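Local coordinates for protein putative cytochrome P450 120 (Synechocystis sp., PDB 2VE3) that binds heme and retinoic acid and probably acts as a cytochrome P450 monooxygenase, at residues L312-I326 against P337-H350. Residues are numbered along the deposited sequence; the frame is centred on the assembly and turned at random.
Sequences LRLIPPVGGGFRELI and PKGWLVSYQISQTH. With HEM (protoporphyrin IX containing Fe), chain C; REA (retinoic acid), chain D.
Arg-313, in the ExxR motif of the cytochrome P450 fold, runs alongside His-350 in the opposite direction, with Arg-313 CG over one face of the imidazole, toward its rim. The chain, with CG anti to the backbone N (chi1 -162°) and then bent at chi2 and chi3, brings NH1 to His-350 O at 2.9 Å, in the guanidinium plane; NH1 also reaches Pro-359 O, and NH2 makes the ExxR salt bridge with Glu-310. A leucine in place of Arg-313 would probably leave Glu-310 without its counter-charge and His-350 O without this donor. His-350 ND1 bonds weakly to Arg-313 O, while NE2 takes a bond from Val-382 N. Ile-346 packs against the turn joining helix 302-314 to strand 320-325: CB lies 3.6 Å from Gly-319 O, CG2 meets Pro-316 CB at 3.9 Å, CG1 passes Gly-319 O and Gly-320 CA, and CD1 ends near Val-318 O and 3.6 Å from heme CMA. Strands 320-325 and 341-345 pair antiparallel; Gly-321 O accepts Tyr-344 N and Ser-343 OG from opposite faces of its plane. On the sheet face of Ser-343, Gln-345 NE2 bonds retinoic acid O2 (2.8 Å); on that of Arg-323, heme O1A is gripped by Arg-323 NH2 at 2.7 Å and, at the tyrosine ring's edge, by Tyr-344 OH at 2.6 Å.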
loop_
_atom_site.group_PDB
_atom_site.type_symbol
_atom_site.label_atom_id
_atom_site.label_comp_id
_atom_site.label_asym_id
_atom_site.label_seq_id
_atom_site.Cartn_x
_atom_site.Cartn_y
_atom_site.Cartn_z
ATOM N N LEU A 312 -7.267 -2.418 -7.949
ATOM C CA LEU A 312 -5.819 -2.202 -7.736
ATOM C C LEU A 312 -5.084 -1.812 -9.018
ATOM O O LEU A 312 -4.041 -1.141 -8.973
ATOM C CB LEU A 312 -5.155 -3.462 -7.139
ATOM C CG LEU A 312 -5.596 -3.958 -5.748
ATOM C CD1 LEU A 312 -4.878 -5.238 -5.366
ATOM C CD2 LEU A 312 -5.438 -2.905 -4.655
ATOM N N ARG A 313 -5.612 -2.268 -10.159
ATOM C CA ARG A 313 -5.030 -1.955 -11.449
ATOM C C ARG A 313 -5.299 -0.486 -11.752
ATOM O O ARG A 313 -4.376 0.278 -12.004
ATOM C CB ARG A 313 -5.597 -2.880 -12.550
ATOM C CG ARG A 313 -4.779 -2.950 -13.841
ATOM C CD ARG A 313 -5.053 -1.769 -14.797
ATOM N NE ARG A 313 -6.481 -1.565 -15.089
ATOM C CZ ARG A 313 -6.982 -0.539 -15.790
ATOM N NH1 ARG A 313 -6.189 0.391 -16.294
ATOM N NH2 ARG A 313 -8.286 -0.442 -15.977
ATOM N N LEU A 314 -6.576 -0.116 -11.739
ATOM C CA LEU A 314 -7.002 1.232 -12.101
ATOM C C LEU A 314 -6.501 2.289 -11.122
ATOM O O LEU A 314 -6.022 3.338 -11.540
ATOM C CB LEU A 314 -8.534 1.309 -12.260
ATOM C CG LEU A 314 -9.137 2.635 -12.762
ATOM C CD1 LEU A 314 -8.517 3.129 -14.079
ATOM C CD2 LEU A 314 -10.656 2.556 -12.884
ATOM N N ILE A 315 -6.616 2.026 -9.827
ATOM C CA ILE A 315 -6.143 2.984 -8.820
ATOM C C ILE A 315 -5.154 2.305 -7.859
ATOM O O ILE A 315 -5.552 1.846 -6.797
ATOM C CB ILE A 315 -7.320 3.594 -8.008
ATOM C CG1 ILE A 315 -8.410 4.168 -8.931
ATOM C CG2 ILE A 315 -6.809 4.688 -7.064
ATOM C CD1 ILE A 315 -9.675 4.552 -8.186
ATOM N N PRO A 316 -3.867 2.235 -8.224
ATOM C CA PRO A 316 -2.939 1.477 -7.377
ATOM C C PRO A 316 -2.642 2.258 -6.076
ATOM O O PRO A 316 -2.320 3.458 -6.125
ATOM C CB PRO A 316 -1.677 1.347 -8.255
ATOM C CG PRO A 316 -2.044 1.923 -9.608
ATOM C CD PRO A 316 -3.176 2.846 -9.370
ATOM N N PRO A 317 -2.771 1.592 -4.917
ATOM C CA PRO A 317 -2.578 2.290 -3.618
ATOM C C PRO A 317 -1.169 2.853 -3.449
ATOM O O PRO A 317 -0.988 3.909 -2.822
ATOM C CB PRO A 317 -2.820 1.175 -2.582
ATOM C CG PRO A 317 -3.669 0.180 -3.309
ATOM C CD PRO A 317 -3.127 0.173 -4.720
ATOM N N VAL A 318 -0.184 2.137 -3.985
ATOM C CA VAL A 318 1.241 2.495 -3.874
ATOM C C VAL A 318 1.696 2.854 -5.282
ATOM O O VAL A 318 1.549 2.040 -6.206
ATOM C CB VAL A 318 2.089 1.324 -3.320
ATOM C CG1 VAL A 318 3.592 1.682 -3.300
ATOM C CG2 VAL A 318 1.614 0.944 -1.918
ATOM N N GLY A 319 2.211 4.076 -5.440
ATOM C CA GLY A 319 2.553 4.614 -6.755
ATOM C C GLY A 319 3.788 4.017 -7.408
ATOM O O GLY A 319 3.877 3.917 -8.639
ATOM N N GLY A 320 4.753 3.621 -6.583
ATOM C CA GLY A 320 5.977 3.047 -7.092
ATOM C C GLY A 320 7.010 2.883 -6.001
ATOM O O GLY A 320 6.755 3.248 -4.845
ATOM N N GLY A 321 8.177 2.359 -6.393
ATOM C CA GLY A 321 9.311 2.108 -5.501
ATOM C C GLY A 321 10.568 2.724 -6.092
ATOM O O GLY A 321 10.541 3.257 -7.200
ATOM N N PHE A 322 11.666 2.646 -5.347
ATOM C CA PHE A 322 12.946 3.252 -5.726
ATOM C C PHE A 322 14.116 2.302 -5.489
ATOM O O PHE A 322 14.097 1.501 -4.554
ATOM C CB PHE A 322 13.170 4.560 -4.971
ATOM C CG PHE A 322 12.056 5.541 -5.143
ATOM C CD1 PHE A 322 12.157 6.567 -6.072
ATOM C CD2 PHE A 322 10.887 5.427 -4.384
ATOM C CE1 PHE A 322 11.108 7.478 -6.238
ATOM C CE2 PHE A 322 9.837 6.328 -4.545
ATOM C CZ PHE A 322 9.938 7.344 -5.471
ATOM N N ARG A 323 15.107 2.376 -6.381
ATOM C CA ARG A 323 16.285 1.501 -6.357
ATOM C C ARG A 323 17.513 2.336 -6.662
ATOM O O ARG A 323 17.467 3.197 -7.532
ATOM C CB ARG A 323 16.163 0.384 -7.414
ATOM C CG ARG A 323 14.922 -0.504 -7.300
ATOM C CD ARG A 323 14.964 -1.439 -6.099
ATOM N NE ARG A 323 13.834 -2.373 -6.061
ATOM C CZ ARG A 323 12.671 -2.148 -5.443
ATOM N NH1 ARG A 323 12.455 -1.017 -4.780
ATOM N NH2 ARG A 323 11.720 -3.073 -5.460
ATOM N N GLU A 324 18.598 2.106 -5.934
ATOM C CA GLU A 324 19.885 2.670 -6.315
ATOM C C GLU A 324 20.569 1.708 -7.284
ATOM O O GLU A 324 20.545 0.494 -7.077
ATOM C CB GLU A 324 20.790 2.911 -5.096
ATOM C CG GLU A 324 22.078 3.656 -5.470
ATOM C CD GLU A 324 23.080 3.791 -4.342
ATOM O OE1 GLU A 324 22.688 3.724 -3.156
ATOM O OE2 GLU A 324 24.280 3.985 -4.656
ATOM N N LEU A 325 21.165 2.244 -8.341
ATOM C CA LEU A 325 22.005 1.425 -9.209
ATOM C C LEU A 325 23.356 1.226 -8.531
ATOM O O LEU A 325 24.030 2.202 -8.204
ATOM C CB LEU A 325 22.183 2.090 -10.567
ATOM C CG LEU A 325 20.985 2.067 -11.510
ATOM C CD1 LEU A 325 20.892 3.397 -12.272
ATOM C CD2 LEU A 325 21.061 0.869 -12.459
ATOM N N ILE A 326 23.722 -0.026 -8.273
ATOM C CA ILE A 326 25.030 -0.333 -7.672
ATOM C C ILE A 326 26.032 -0.839 -8.718
ATOM O O ILE A 326 27.243 -0.862 -8.481
ATOM C CB ILE A 326 24.929 -1.263 -6.428
ATOM C CG1 ILE A 326 24.213 -2.576 -6.760
ATOM C CG2 ILE A 326 24.219 -0.535 -5.272
ATOM C CD1 ILE A 326 24.505 -3.702 -5.777
ATOM N N PRO A 337 23.409 5.312 -15.001
ATOM C CA PRO A 337 24.689 5.446 -14.283
ATOM C C PRO A 337 24.693 4.931 -12.843
ATOM O O PRO A 337 23.744 5.146 -12.086
ATOM C CB PRO A 337 24.953 6.953 -14.319
ATOM C CG PRO A 337 23.970 7.512 -15.369
ATOM C CD PRO A 337 22.792 6.622 -15.266
ATOM N N LYS A 338 25.774 4.245 -12.478
ATOM C CA LYS A 338 25.988 3.776 -11.107
ATOM C C LYS A 338 25.734 4.878 -10.062
ATOM O O LYS A 338 26.221 6.005 -10.199
ATOM C CB LYS A 338 27.407 3.202 -10.980
ATOM C CG LYS A 338 27.852 2.929 -9.558
ATOM C CD LYS A 338 29.032 1.991 -9.515
ATOM C CE LYS A 338 29.465 1.750 -8.086
ATOM N NZ LYS A 338 29.982 3.009 -7.464
ATOM N N GLY A 339 24.954 4.556 -9.029
ATOM C CA GLY A 339 24.709 5.499 -7.932
ATOM C C GLY A 339 23.521 6.427 -8.134
ATOM O O GLY A 339 23.066 7.097 -7.195
ATOM N N TRP A 340 23.028 6.493 -9.365
ATOM C CA TRP A 340 21.783 7.187 -9.640
ATOM C C TRP A 340 20.675 6.256 -9.174
ATOM O O TRP A 340 20.900 5.047 -9.024
ATOM C CB TRP A 340 21.624 7.415 -11.138
ATOM C CG TRP A 340 22.425 8.530 -11.738
ATOM C CD1 TRP A 340 23.709 8.911 -11.423
ATOM C CD2 TRP A 340 22.012 9.364 -12.826
ATOM N NE1 TRP A 340 24.097 9.965 -12.227
ATOM C CE2 TRP A 340 23.077 10.252 -13.102
ATOM C CE3 TRP A 340 20.836 9.460 -13.580
ATOM C CZ2 TRP A 340 22.998 11.220 -14.112
ATOM C CZ3 TRP A 340 20.751 10.419 -14.571
ATOM C CH2 TRP A 340 21.826 11.287 -14.830
ATOM N N LEU A 341 19.488 6.818 -8.961
ATOM C CA LEU A 341 18.304 6.033 -8.629
ATOM C C LEU A 341 17.400 5.780 -9.835
ATOM O O LEU A 341 17.331 6.590 -10.754
ATOM C CB LEU A 341 17.477 6.747 -7.561
ATOM C CG LEU A 341 17.648 6.436 -6.084
ATOM C CD1 LEU A 341 19.107 6.370 -5.663
ATOM C CD2 LEU A 341 16.876 7.478 -5.282
ATOM N N VAL A 342 16.709 4.647 -9.795
ATOM C CA VAL A 342 15.651 4.315 -10.726
ATOM C C VAL A 342 14.367 4.210 -9.924
ATOM O O VAL A 342 14.359 3.667 -8.811
ATOM C CB VAL A 342 15.916 2.941 -11.433
ATOM C CG1 VAL A 342 14.842 2.632 -12.470
ATOM C CG2 VAL A 342 17.273 2.931 -12.074
ATOM N N SER A 343 13.281 4.745 -10.482
ATOM C CA SER A 343 11.945 4.596 -9.902
ATOM C C SER A 343 11.020 3.883 -10.870
ATOM O O SER A 343 10.866 4.319 -12.021
ATOM C CB SER A 343 11.340 5.958 -9.568
ATOM O OG SER A 343 10.048 5.805 -8.997
ATOM N N TYR A 344 10.383 2.810 -10.397
ATOM C CA TYR A 344 9.444 2.075 -11.222
ATOM C C TYR A 344 8.051 2.553 -10.848
ATOM O O TYR A 344 7.687 2.576 -9.672
ATOM C CB TYR A 344 9.624 0.544 -11.100
ATOM C CG TYR A 344 9.079 -0.084 -9.829
ATOM C CD1 TYR A 344 7.779 -0.608 -9.782
ATOM C CD2 TYR A 344 9.871 -0.177 -8.681
ATOM C CE1 TYR A 344 7.273 -1.191 -8.598
ATOM C CE2 TYR A 344 9.383 -0.752 -7.518
ATOM C CZ TYR A 344 8.082 -1.246 -7.479
ATOM O OH TYR A 344 7.621 -1.814 -6.337
ATOM N N GLN A 345 7.299 2.978 -11.857
ATOM C CA GLN A 345 6.022 3.642 -11.630
ATOM C C GLN A 345 4.872 2.708 -11.970
ATOM O O GLN A 345 4.581 2.451 -13.149
ATOM C CB GLN A 345 5.941 4.941 -12.429
ATOM C CG GLN A 345 6.938 6.010 -11.952
ATOM C CD GLN A 345 6.543 6.577 -10.591
ATOM O OE1 GLN A 345 5.449 7.126 -10.435
ATOM N NE2 GLN A 345 7.412 6.406 -9.593
ATOM N N ILE A 346 4.255 2.184 -10.917
ATOM C CA ILE A 346 3.118 1.265 -11.025
ATOM C C ILE A 346 1.912 1.985 -11.658
ATOM O O ILE A 346 1.216 1.430 -12.503
ATOM C CB ILE A 346 2.732 0.678 -9.635
ATOM C CG1 ILE A 346 3.924 -0.032 -8.994
ATOM C CG2 ILE A 346 1.509 -0.264 -9.740
ATOM C CD1 ILE A 346 3.743 -0.319 -7.525
ATOM N N SER A 347 1.683 3.222 -11.251
ATOM C CA SER A 347 0.621 4.035 -11.833
ATOM C C SER A 347 0.766 4.173 -13.358
ATOM O O SER A 347 -0.219 4.085 -14.075
ATOM C CB SER A 347 0.581 5.408 -11.152
ATOM O OG SER A 347 1.889 5.972 -11.087
ATOM N N GLN A 348 1.983 4.402 -13.847
ATOM C CA GLN A 348 2.213 4.502 -15.295
ATOM C C GLN A 348 2.015 3.152 -16.014
ATOM O O GLN A 348 1.362 3.095 -17.069
ATOM C CB GLN A 348 3.589 5.114 -15.622
ATOM C CG GLN A 348 3.815 6.511 -15.059
ATOM C CD GLN A 348 5.267 7.017 -15.167
ATOM O OE1 GLN A 348 5.687 7.865 -14.383
ATOM N NE2 GLN A 348 6.027 6.505 -16.138
ATOM N N THR A 349 2.557 2.075 -15.445
ATOM C CA THR A 349 2.422 0.737 -16.032
ATOM C C THR A 349 0.957 0.363 -16.200
ATOM O O THR A 349 0.566 -0.183 -17.233
ATOM C CB THR A 349 3.149 -0.346 -15.201
ATOM O OG1 THR A 349 4.511 0.033 -14.994
ATOM C CG2 THR A 349 3.127 -1.701 -15.914
ATOM N N HIS A 350 0.152 0.684 -15.189
ATOM C CA HIS A 350 -1.268 0.327 -15.171
ATOM C C HIS A 350 -2.138 1.219 -16.047
ATOM O O HIS A 350 -3.315 0.933 -16.241
ATOM C CB HIS A 350 -1.788 0.321 -13.735
ATOM C CG HIS A 350 -1.273 -0.823 -12.913
ATOM N ND1 HIS A 350 -1.751 -1.105 -11.655
ATOM C CD2 HIS A 350 -0.315 -1.744 -13.165
ATOM C CE1 HIS A 350 -1.110 -2.152 -11.167
ATOM N NE2 HIS A 350 -0.231 -2.555 -12.061
HETATM C CHA HEM C . 6.231 -3.862 -0.031
HETATM C CHB HEM C . 2.125 -2.501 -2.248
HETATM C CHC HEM C . -0.447 -3.798 1.673
HETATM C CHD HEM C . 3.648 -4.627 4.084
HETATM C C1A HEM C . 5.358 -3.390 -1.002
HETATM C C2A HEM C . 5.687 -2.934 -2.340
HETATM C C3A HEM C . 4.540 -2.576 -2.950
HETATM C C4A HEM C . 3.462 -2.769 -2.012
HETATM C CMA HEM C . 4.358 -2.023 -4.376
HETATM C CAA HEM C . 7.106 -2.930 -2.958
HETATM C CBA HEM C . 7.828 -1.599 -2.773
HETATM C CGA HEM C . 9.250 -1.786 -3.260
HETATM O O1A HEM C . 9.419 -2.057 -4.485
HETATM O O2A HEM C . 10.202 -1.663 -2.434
HETATM C C1B HEM C . 1.069 -2.773 -1.398
HETATM C C2B HEM C . -0.349 -2.661 -1.712
HETATM C C3B HEM C . -1.060 -3.029 -0.627
HETATM C C4B HEM C . -0.112 -3.375 0.401
HETATM C CMB HEM C . -0.900 -2.206 -3.082
HETATM C CAB HEM C . -2.609 -3.072 -0.420
HETATM C CBB HEM C . -3.477 -3.408 -1.387
HETATM C C1C HEM C . 0.420 -4.188 2.667
HETATM C C2C HEM C . 0.057 -4.720 3.965
HETATM C C3C HEM C . 1.190 -4.954 4.642
HETATM C C4C HEM C . 2.305 -4.554 3.782
HETATM C CMC HEM C . -1.394 -5.000 4.442
HETATM C CAC HEM C . 1.330 -5.565 6.066
HETATM C CBC HEM C . 1.027 -4.906 7.190
HETATM C C1D HEM C . 4.713 -4.413 3.233
HETATM C C2D HEM C . 6.089 -4.389 3.655
HETATM C C3D HEM C . 6.904 -4.143 2.380
HETATM C C4D HEM C . 5.932 -4.072 1.305
HETATM C CMD HEM C . 6.620 -4.565 5.102
HETATM C CAD HEM C . 8.439 -4.020 2.242
HETATM C CBD HEM C . 8.963 -5.309 1.612
HETATM C CGD HEM C . 10.467 -5.262 1.482
HETATM O O1D HEM C . 11.053 -6.343 1.219
HETATM O O2D HEM C . 11.096 -4.173 1.637
HETATM N NA HEM C . 3.998 -3.274 -0.841
HETATM N NB HEM C . 1.176 -3.195 -0.091
HETATM N NC HEM C . 1.798 -4.087 2.586
HETATM N ND HEM C . 4.655 -4.239 1.847
HETATM FE FE HEM C . 2.845 -3.978 0.795
HETATM C C1 REA D . 4.831 0.363 1.728
HETATM C C2 REA D . 5.584 -0.454 2.773
HETATM C C3 REA D . 7.092 -0.330 2.551
HETATM C C4 REA D . 7.545 1.101 2.829
HETATM C C5 REA D . 6.625 2.141 2.223
HETATM C C6 REA D . 5.361 1.809 1.721
HETATM C C7 REA D . 4.526 2.891 1.183
HETATM C C8 REA D . 4.803 3.426 -0.151
HETATM C C9 REA D . 4.047 4.614 -0.600
HETATM C C10 REA D . 4.647 5.365 -1.682
HETATM C C11 REA D . 3.920 5.859 -2.838
HETATM C C12 REA D . 4.815 6.181 -3.950
HETATM C C13 REA D . 4.729 7.429 -4.708
HETATM C C14 REA D . 5.600 7.483 -5.814
HETATM C C15 REA D . 5.368 8.264 -7.015
HETATM C C16 REA D . 5.053 -0.240 0.328
HETATM C C17 REA D . 3.349 0.299 2.100
HETATM C C18 REA D . 7.111 3.569 2.201
HETATM C C19 REA D . 2.756 5.064 0.040
HETATM C C20 REA D . 3.797 8.541 -4.301
HETATM O O1 REA D . 4.313 8.901 -7.167
HETATM O O2 REA D . 6.233 8.300 -7.903
#